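Local coordinates for cellulosomal scaffoldin adaptor protein B (Acetivibrio cellulolyticus, PDB 3FNK), which serves as a dockerin-binding module, the second type II cohesin of a cellulosomal adaptor scaffoldin, and so probably helps assemble the cellulosome, at residues 31-36 and 118-123; 79-84 and 106-111. All blocks are in the same frame, centred on the assembly; numbering follows the deposited sequence.

Interaction 1. Residues 31-36 and 118-123; sequences VKINKI and GTLAVV
L120 packs against V31 and I33 on the inward side of two antiparallel strands, the tight half of this contact. Its two methyl branches divide the work: CD1 sits 3.8 Å from CG2 of I33 and also reaches CG1 of V31, while CD2 turns to CG1 of I33. The side chains of I33 and L120 meet nearly at a right angle. With CG1 of I33 set between its backbone N and carbonyl carbon (chi1 51°), that branch lies beside O of G118 and against CD2 of L120. F39 and Y42 of strand 39-47 close over this apolar patch.

The other face is looser and partly open to solvent: K32 and T119 are partly exposed, whereas V31, I33 and L120 are buried. The K32 side chain meets T119 through CB, 3.8 Å from T119 CA and 4.0 Å from T119 CG2, then leads off extended; OG1 of T119 is engaged by the backbone N of E74.

I33 and G118 pair reciprocally, I33 N to G118 O at 2.8 Å and G118 N to I33 O at 3.0 Å. Farther along, V31 N gives a nearly straight bond of 2.7 Å to A121 O, whereas V31 O takes L120 N at 2.8 Å and, weakly, A121 N. Two residues thus face one, a classic beta bulge within the beta sandwich of a cohesin.

Interaction 2. Residues 79-84 and 106-111; sequences EDYGPI and EVYRAS
Residues 106-111, most of the short helix 105-111 flanking the cohesin beta sandwich, rest here against the 3-10 turn 79-81 that leads into strand 83-87, and Y81 is the side chain that joins them. Its ring lies against the helix backbone: CA of Y108 stands over one face, 3.8 Å from the ring centroid and 19° off the normal, a CH-pi contact. CD1 of Y108 comes over the same ring and approaches CE1 of Y81 to 3.5 Å. The two aromatic rings meet obliquely, with planes at 34° and centroids 4.9 Å apart.

V107 closes in at the edge of the Y81 ring. A chi1 of -178° swings its CG1 away from the backbone N and puts it near the ring plane, 3.8 Å from CE2 of Y81. One ring is therefore touched over a face and at an edge by consecutive residues of the helix.

Y102 meets both tyrosines edge-to-face and ties the pair to strand 95-102. The hydroxyl of Y108 points elsewhere, hydrogen-bonded to N of E115 and O of F39.

At the far end of the Y81 ring, OH stands 3.2 Å from CB of S111. The S111 hydroxyl is turned back onto the preceding turn of its own chain, where OG donates to O of Y108 at 2.7 Å in the carbonyl plane, and that same oxygen also accepts N of S111.

Interaction 1 belongs to the partly buried body of the sandwich, its centre about 7 Å from the centre of the chain, whereas interaction 2 is a surface contact with its centre about 21 Å from it. The former joins two strands of one sheet and is secured by main-chain hydrogen bonds; the latter sets a helix against a turn, with no clear hydrogen bond across it and an aromatic ring as the main adhesive. Both segments of interaction 2 fall between 31-36 and 118-123, so it is nested within the loop that interaction 1 closes. The contacts do not touch, yet F39 serves both, by its side chain in one and its carbonyl in the other.

Interaction 1. Residues 31-36 and 118-123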
ATOM      1  N   VAL A  31      -3.689   0.354  -1.931  1.00 30.33           N
ATOM      2  CA  VAL A  31      -3.477  -0.010  -0.528  1.00 28.19           C
ATOM      3  C   VAL A  31      -4.520   0.828   0.195  1.00 27.55           C
ATOM      4  O   VAL A  31      -4.648   2.014  -0.074  1.00 27.31           O
ATOM      5  CB  VAL A  31      -2.028   0.330  -0.032  1.00 28.41           C
ATOM      6  CG1 VAL A  31      -1.875   0.080   1.487  1.00 27.76           C
ATOM      7  CG2 VAL A  31      -0.984  -0.465  -0.799  1.00 25.57           C
ATOM      8  N   LYS A  32      -5.270   0.208   1.108  1.00 26.08           N
ATOM      9  CA  LYS A  32      -6.379   0.870   1.769  1.00 24.66           C
ATOM     10  C   LYS A  32      -6.649   0.239   3.145  1.00 23.45           C
ATOM     11  O   LYS A  32      -6.305  -0.925   3.396  1.00 23.71           O
ATOM     12  CB  LYS A  32      -7.625   0.770   0.885  1.00 24.88           C
ATOM     13  CG  LYS A  32      -8.018  -0.691   0.555  1.00 26.53           C
ATOM     14  CD  LYS A  32      -9.100  -0.659  -0.536  1.00 28.23           C
ATOM     15  CE  LYS A  32      -9.509  -2.038  -0.996  1.00 28.74           C
ATOM     16  NZ  LYS A  32     -10.662  -1.824  -1.960  1.00 31.89           N
ATOM     17  N   ILE A  33      -7.269   1.004   4.028  1.00 22.66           N
ATOM     18  CA  ILE A  33      -7.416   0.564   5.394  1.00 22.61           C
ATOM     19  C   ILE A  33      -8.851   0.731   5.836  1.00 23.48           C
ATOM     20  O   ILE A  33      -9.621   1.488   5.249  1.00 21.84           O
ATOM     21  CB  ILE A  33      -6.521   1.330   6.387  1.00 22.91           C
ATOM     22  CG1 ILE A  33      -6.670   2.861   6.218  1.00 22.76           C
ATOM     23  CG2 ILE A  33      -5.087   0.915   6.236  1.00 23.12           C
ATOM     24  CD1 ILE A  33      -6.187   3.708   7.496  1.00 19.97           C
ATOM     25  N   ASN A  34      -9.175   0.006   6.904  1.00 23.90           N
ATOM     26  CA  ASN A  34     -10.492   0.022   7.476  1.00 24.08           C
ATOM     27  C   ASN A  34     -10.352   0.057   8.967  1.00 23.77           C
ATOM     28  O   ASN A  34      -9.712  -0.825   9.576  1.00 24.81           O
ATOM     29  CB  ASN A  34     -11.317  -1.210   7.024  1.00 23.29           C
ATOM     30  CG  ASN A  34     -12.781  -1.122   7.468  1.00 25.45           C
ATOM     31  OD1 ASN A  34     -13.461  -0.149   7.164  1.00 24.76           O
ATOM     32  ND2 ASN A  34     -13.232  -2.097   8.263  1.00 25.70           N
ATOM     33  N   LYS A  35     -10.930   1.110   9.533  1.00 23.69           N
ATOM     34  CA  LYS A  35     -11.069   1.316  10.973  1.00 23.62           C
ATOM     35  C   LYS A  35      -9.773   1.170  11.779  1.00 22.84           C
ATOM     36  O   LYS A  35      -9.686   0.397  12.747  1.00 22.01           O
ATOM     37  CB  LYS A  35     -12.204   0.458  11.539  1.00 24.06           C
ATOM     38  CG  LYS A  35     -13.561   0.873  11.008  1.00 26.77           C
ATOM     39  CD  LYS A  35     -14.687   0.392  11.948  1.00 33.40           C
ATOM     40  CE  LYS A  35     -14.945  -1.051  11.764  1.00 36.10           C
ATOM     41  NZ  LYS A  35     -16.062  -1.628  12.634  1.00 40.08           N
ATOM     42  N   ILE A  36      -8.772   1.944  11.371  1.00 22.61           N
ATOM     43  CA  ILE A  36      -7.520   2.013  12.099  1.00 22.48           C
ATOM     44  C   ILE A  36      -7.598   3.250  12.996  1.00 23.40           C
ATOM     45  O   ILE A  36      -7.681   4.383  12.503  1.00 25.09           O
ATOM     46  CB  ILE A  36      -6.296   2.064  11.141  1.00 21.38           C
ATOM     47  CG1 ILE A  36      -6.309   0.884  10.145  1.00 20.91           C
ATOM     48  CG2 ILE A  36      -4.963   2.105  11.938  1.00 22.67           C
ATOM     49  CD1 ILE A  36      -6.231  -0.537  10.736  1.00 17.92           C
ATOM     50  N   GLY A 118      -9.970   4.402   4.497  1.00 26.31           N
ATOM     51  CA  GLY A 118      -9.800   4.941   3.178  1.00 25.85           C
ATOM     52  C   GLY A 118      -8.562   4.435   2.467  1.00 25.79           C
ATOM     53  O   GLY A 118      -7.809   3.587   2.970  1.00 24.39           O
ATOM     54  N   THR A 119      -8.341   4.977   1.283  1.00 25.54           N
ATOM     55  CA  THR A 119      -7.199   4.527   0.494  1.00 26.11           C
ATOM     56  C   THR A 119      -5.926   5.329   0.871  1.00 25.97           C
ATOM     57  O   THR A 119      -5.999   6.516   1.217  1.00 24.22           O
ATOM     58  CB  THR A 119      -7.483   4.668  -0.999  1.00 26.23           C
ATOM     59  OG1 THR A 119      -7.730   6.043  -1.264  1.00 28.50           O
ATOM     60  CG2 THR A 119      -8.727   3.838  -1.380  1.00 26.48           C
ATOM     61  N   LEU A 120      -4.785   4.647   0.751  1.00 25.65           N
ATOM     62  CA  LEU A 120      -3.482   5.146   1.183  1.00 25.84           C
ATOM     63  C   LEU A 120      -2.522   5.425   0.045  1.00 26.38           C
ATOM     64  O   LEU A 120      -1.682   6.310   0.147  1.00 25.94           O
ATOM     65  CB  LEU A 120      -2.808   4.134   2.141  1.00 25.10           C
ATOM     66  CG  LEU A 120      -3.517   3.791   3.461  1.00 22.63           C
ATOM     67  CD1 LEU A 120      -2.559   3.011   4.322  1.00 21.42           C
ATOM     68  CD2 LEU A 120      -3.984   5.043   4.193  1.00 24.00           C
ATOM     69  N   ALA A 121      -2.635   4.643  -1.025  1.00 27.53           N
ATOM     70  CA  ALA A 121      -1.598   4.578  -2.024  1.00 28.25           C
ATOM     71  C   ALA A 121      -2.033   3.717  -3.199  1.00 30.05           C
ATOM     72  O   ALA A 121      -2.673   2.631  -3.028  1.00 30.17           O
ATOM     73  CB  ALA A 121      -0.332   4.009  -1.411  1.00 27.32           C
ATOM     74  N   VAL A 122      -1.669   4.193  -4.387  1.00 30.34           N
ATOM     75  CA  VAL A 122      -1.935   3.477  -5.622  1.00 30.40           C
ATOM     76  C   VAL A 122      -0.629   3.249  -6.374  1.00 31.64           C
ATOM     77  O   VAL A 122       0.173   4.168  -6.593  1.00 31.43           O
ATOM     78  CB  VAL A 122      -2.925   4.218  -6.528  1.00 30.61           C
ATOM     79  CG1 VAL A 122      -3.371   3.304  -7.681  1.00 30.10           C
ATOM     80  CG2 VAL A 122      -4.118   4.713  -5.756  1.00 29.59           C
ATOM     81  N   VAL A 123      -0.415   1.993  -6.731  1.00 31.82           N
ATOM     82  CA  VAL A 123       0.697   1.579  -7.520  1.00 33.21           C
ATOM     83  C   VAL A 123       0.130   0.896  -8.775  1.00 34.21           C
ATOM     84  O   VAL A 123      -0.989   0.377  -8.744  1.00 34.83           O
ATOM     85  CB  VAL A 123       1.531   0.623  -6.687  1.00 33.00           C
ATOM     86  CG1 VAL A 123       2.643   0.026  -7.484  1.00 36.09           C
ATOM     87  CG2 VAL A 123       2.091   1.376  -5.463  1.00 34.47           C
TER

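Interaction 2. Residues 79-84 and 106-111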
ATOM      1  N   GLU A  79      -2.619  19.035   3.778  1.00 33.66           N
ATOM      2  CA  GLU A  79      -1.329  19.722   3.801  1.00 34.07           C
ATOM      3  C   GLU A  79      -1.007  20.345   5.139  1.00 32.13           C
ATOM      4  O   GLU A  79       0.135  20.342   5.545  1.00 31.82           O
ATOM      5  CB  GLU A  79      -1.185  20.744   2.659  1.00 35.50           C
ATOM      6  CG  GLU A  79      -0.901  20.121   1.249  1.00 40.62           C
ATOM      7  CD  GLU A  79       0.291  19.073   1.173  1.00 47.20           C
ATOM      8  OE1 GLU A  79       1.407  19.282   1.740  1.00 48.35           O
ATOM      9  OE2 GLU A  79       0.110  18.025   0.505  1.00 49.34           O
ATOM     10  N   ASP A  80      -2.027  20.812   5.848  1.00 31.65           N
ATOM     11  CA  ASP A  80      -1.899  21.272   7.231  1.00 30.58           C
ATOM     12  C   ASP A  80      -1.180  20.348   8.211  1.00 29.41           C
ATOM     13  O   ASP A  80      -0.638  20.817   9.222  1.00 27.41           O
ATOM     14  CB  ASP A  80      -3.275  21.609   7.793  1.00 31.70           C
ATOM     15  CG  ASP A  80      -3.878  22.826   7.125  1.00 34.80           C
ATOM     16  OD1 ASP A  80      -3.166  23.465   6.307  1.00 36.92           O
ATOM     17  OD2 ASP A  80      -5.055  23.121   7.404  1.00 39.06           O
ATOM     18  N   TYR A  81      -1.191  19.041   7.934  1.00 28.48           N
ATOM     19  CA  TYR A  81      -0.613  18.064   8.882  1.00 27.32           C
ATOM     20  C   TYR A  81       0.782  17.613   8.436  1.00 26.72           C
ATOM     21  O   TYR A  81       1.423  16.764   9.073  1.00 27.83           O
ATOM     22  CB  TYR A  81      -1.564  16.873   9.036  1.00 27.19           C
ATOM     23  CG  TYR A  81      -2.975  17.238   9.441  1.00 26.41           C
ATOM     24  CD1 TYR A  81      -4.054  16.414   9.091  1.00 29.03           C
ATOM     25  CD2 TYR A  81      -3.235  18.369  10.209  1.00 25.50           C
ATOM     26  CE1 TYR A  81      -5.337  16.732   9.448  1.00 28.75           C
ATOM     27  CE2 TYR A  81      -4.519  18.696  10.572  1.00 29.31           C
ATOM     28  CZ  TYR A  81      -5.556  17.872  10.191  1.00 29.20           C
ATOM     29  OH  TYR A  81      -6.819  18.181  10.567  1.00 33.29           O
ATOM     30  N   GLY A  82       1.271  18.217   7.360  1.00 25.91           N
ATOM     31  CA  GLY A  82       2.654  18.020   6.914  1.00 25.16           C
ATOM     32  C   GLY A  82       2.979  16.574   6.528  1.00 24.86           C
ATOM     33  O   GLY A  82       3.818  15.933   7.152  1.00 25.26           O
ATOM     34  N   PRO A  83       2.312  16.050   5.498  1.00 24.60           N
ATOM     35  CA  PRO A  83       2.651  14.686   5.036  1.00 24.80           C
ATOM     36  C   PRO A  83       4.034  14.595   4.347  1.00 24.54           C
ATOM     37  O   PRO A  83       4.454  15.518   3.638  1.00 25.40           O
ATOM     38  CB  PRO A  83       1.537  14.362   4.032  1.00 24.89           C
ATOM     39  CG  PRO A  83       1.094  15.713   3.520  1.00 24.92           C
ATOM     40  CD  PRO A  83       1.209  16.637   4.736  1.00 24.26           C
ATOM     41  N   ILE A  84       4.753  13.524   4.629  1.00 23.31           N
ATOM     42  CA  ILE A  84       5.975  13.256   3.919  0.50 23.45           C
ATOM     43  C   ILE A  84       5.830  11.834   3.333  1.00 23.35           C
ATOM     44  O   ILE A  84       5.234  10.946   3.974  1.00 22.41           O
ATOM     45  CB  ILE A  84       7.194  13.513   4.867  0.50 23.08           C
ATOM     46  CG1 ILE A  84       8.519  13.454   4.123  0.50 24.89           C
ATOM     47  CG2 ILE A  84       7.183  12.590   6.083  0.50 22.88           C
ATOM     48  CD1 ILE A  84       9.713  13.728   5.048  0.50 25.64           C
ATOM     49  N   GLU A 106       0.479  17.170  16.422  1.00 23.63           N
ATOM     50  CA  GLU A 106      -0.281  18.039  17.326  1.00 24.02           C
ATOM     51  C   GLU A 106      -1.428  18.783  16.605  1.00 24.26           C
ATOM     52  O   GLU A 106      -2.568  18.796  17.119  1.00 22.63           O
ATOM     53  CB  GLU A 106       0.636  19.010  18.052  1.00 24.75           C
ATOM     54  CG  GLU A 106      -0.052  19.695  19.246  1.00 26.39           C
ATOM     55  CD  GLU A 106       0.928  20.512  20.017  1.00 29.66           C
ATOM     56  OE1 GLU A 106       1.843  21.094  19.393  1.00 30.80           O
ATOM     57  OE2 GLU A 106       0.833  20.544  21.255  1.00 35.26           O
ATOM     58  N   VAL A 107      -1.134  19.373  15.440  1.00 24.37           N
ATOM     59  CA  VAL A 107      -2.164  20.039  14.590  1.00 25.13           C
ATOM     60  C   VAL A 107      -3.278  19.026  14.253  1.00 25.60           C
ATOM     61  O   VAL A 107      -4.477  19.275  14.493  1.00 25.80           O
ATOM     62  CB  VAL A 107      -1.574  20.651  13.290  1.00 25.20           C
ATOM     63  CG1 VAL A 107      -2.672  21.376  12.444  1.00 25.02           C
ATOM     64  CG2 VAL A 107      -0.393  21.631  13.580  1.00 24.57           C
ATOM     65  N   TYR A 108      -2.863  17.863  13.750  1.00 25.05           N
ATOM     66  CA  TYR A 108      -3.769  16.737  13.482  1.00 25.53           C
ATOM     67  C   TYR A 108      -4.613  16.348  14.716  1.00 25.53           C
ATOM     68  O   TYR A 108      -5.840  16.307  14.656  1.00 26.20           O
ATOM     69  CB  TYR A 108      -2.948  15.531  12.982  1.00 25.20           C
ATOM     70  CG  TYR A 108      -3.738  14.307  12.499  1.00 25.36           C
ATOM     71  CD1 TYR A 108      -5.045  14.423  11.995  1.00 24.30           C
ATOM     72  CD2 TYR A 108      -3.127  13.048  12.464  1.00 22.23           C
ATOM     73  CE1 TYR A 108      -5.743  13.293  11.517  1.00 25.32           C
ATOM     74  CE2 TYR A 108      -3.797  11.925  11.978  1.00 24.43           C
ATOM     75  CZ  TYR A 108      -5.103  12.037  11.505  1.00 25.23           C
ATOM     76  OH  TYR A 108      -5.756  10.910  11.004  1.00 22.66           O
ATOM     77  N   ARG A 109      -3.981  16.069  15.834  1.00 26.12           N
ATOM     78  CA  ARG A 109      -4.738  15.704  17.024  1.00 25.89           C
ATOM     79  C   ARG A 109      -5.760  16.795  17.331  1.00 27.63           C
ATOM     80  O   ARG A 109      -6.898  16.488  17.712  1.00 27.36           O
ATOM     81  CB  ARG A 109      -3.830  15.452  18.238  1.00 25.37           C
ATOM     82  CG  ARG A 109      -2.943  14.171  18.132  1.00 24.32           C
ATOM     83  CD  ARG A 109      -2.170  13.913  19.426  1.00 24.22           C
ATOM     84  NE  ARG A 109      -1.343  15.036  19.894  1.00 23.06           N
ATOM     85  CZ  ARG A 109      -0.038  15.188  19.648  1.00 25.10           C
ATOM     86  NH1 ARG A 109       0.628  14.304  18.906  1.00 24.77           N
ATOM     87  NH2 ARG A 109       0.614  16.227  20.157  1.00 22.90           N
ATOM     88  N   ALA A 110      -5.380  18.057  17.133  1.00 27.53           N
ATOM     89  CA  ALA A 110      -6.266  19.174  17.524  1.00 28.68           C
ATOM     90  C   ALA A 110      -7.572  19.232  16.700  1.00 29.47           C
ATOM     91  O   ALA A 110      -8.572  19.742  17.165  1.00 29.72           O
ATOM     92  CB  ALA A 110      -5.512  20.519  17.500  1.00 28.04           C
ATOM     93  N   SER A 111      -7.578  18.655  15.505  1.00 29.77           N
ATOM     94  CA  SER A 111      -8.776  18.650  14.690  1.00 30.79           C
ATOM     95  C   SER A 111      -9.851  17.702  15.235  1.00 31.69           C
ATOM     96  O   SER A 111     -11.016  17.823  14.865  1.00 32.84           O
ATOM     97  CB  SER A 111      -8.457  18.206  13.274  1.00 30.72           C
ATOM     98  OG  SER A 111      -8.103  16.835  13.317  1.00 29.87           O
TER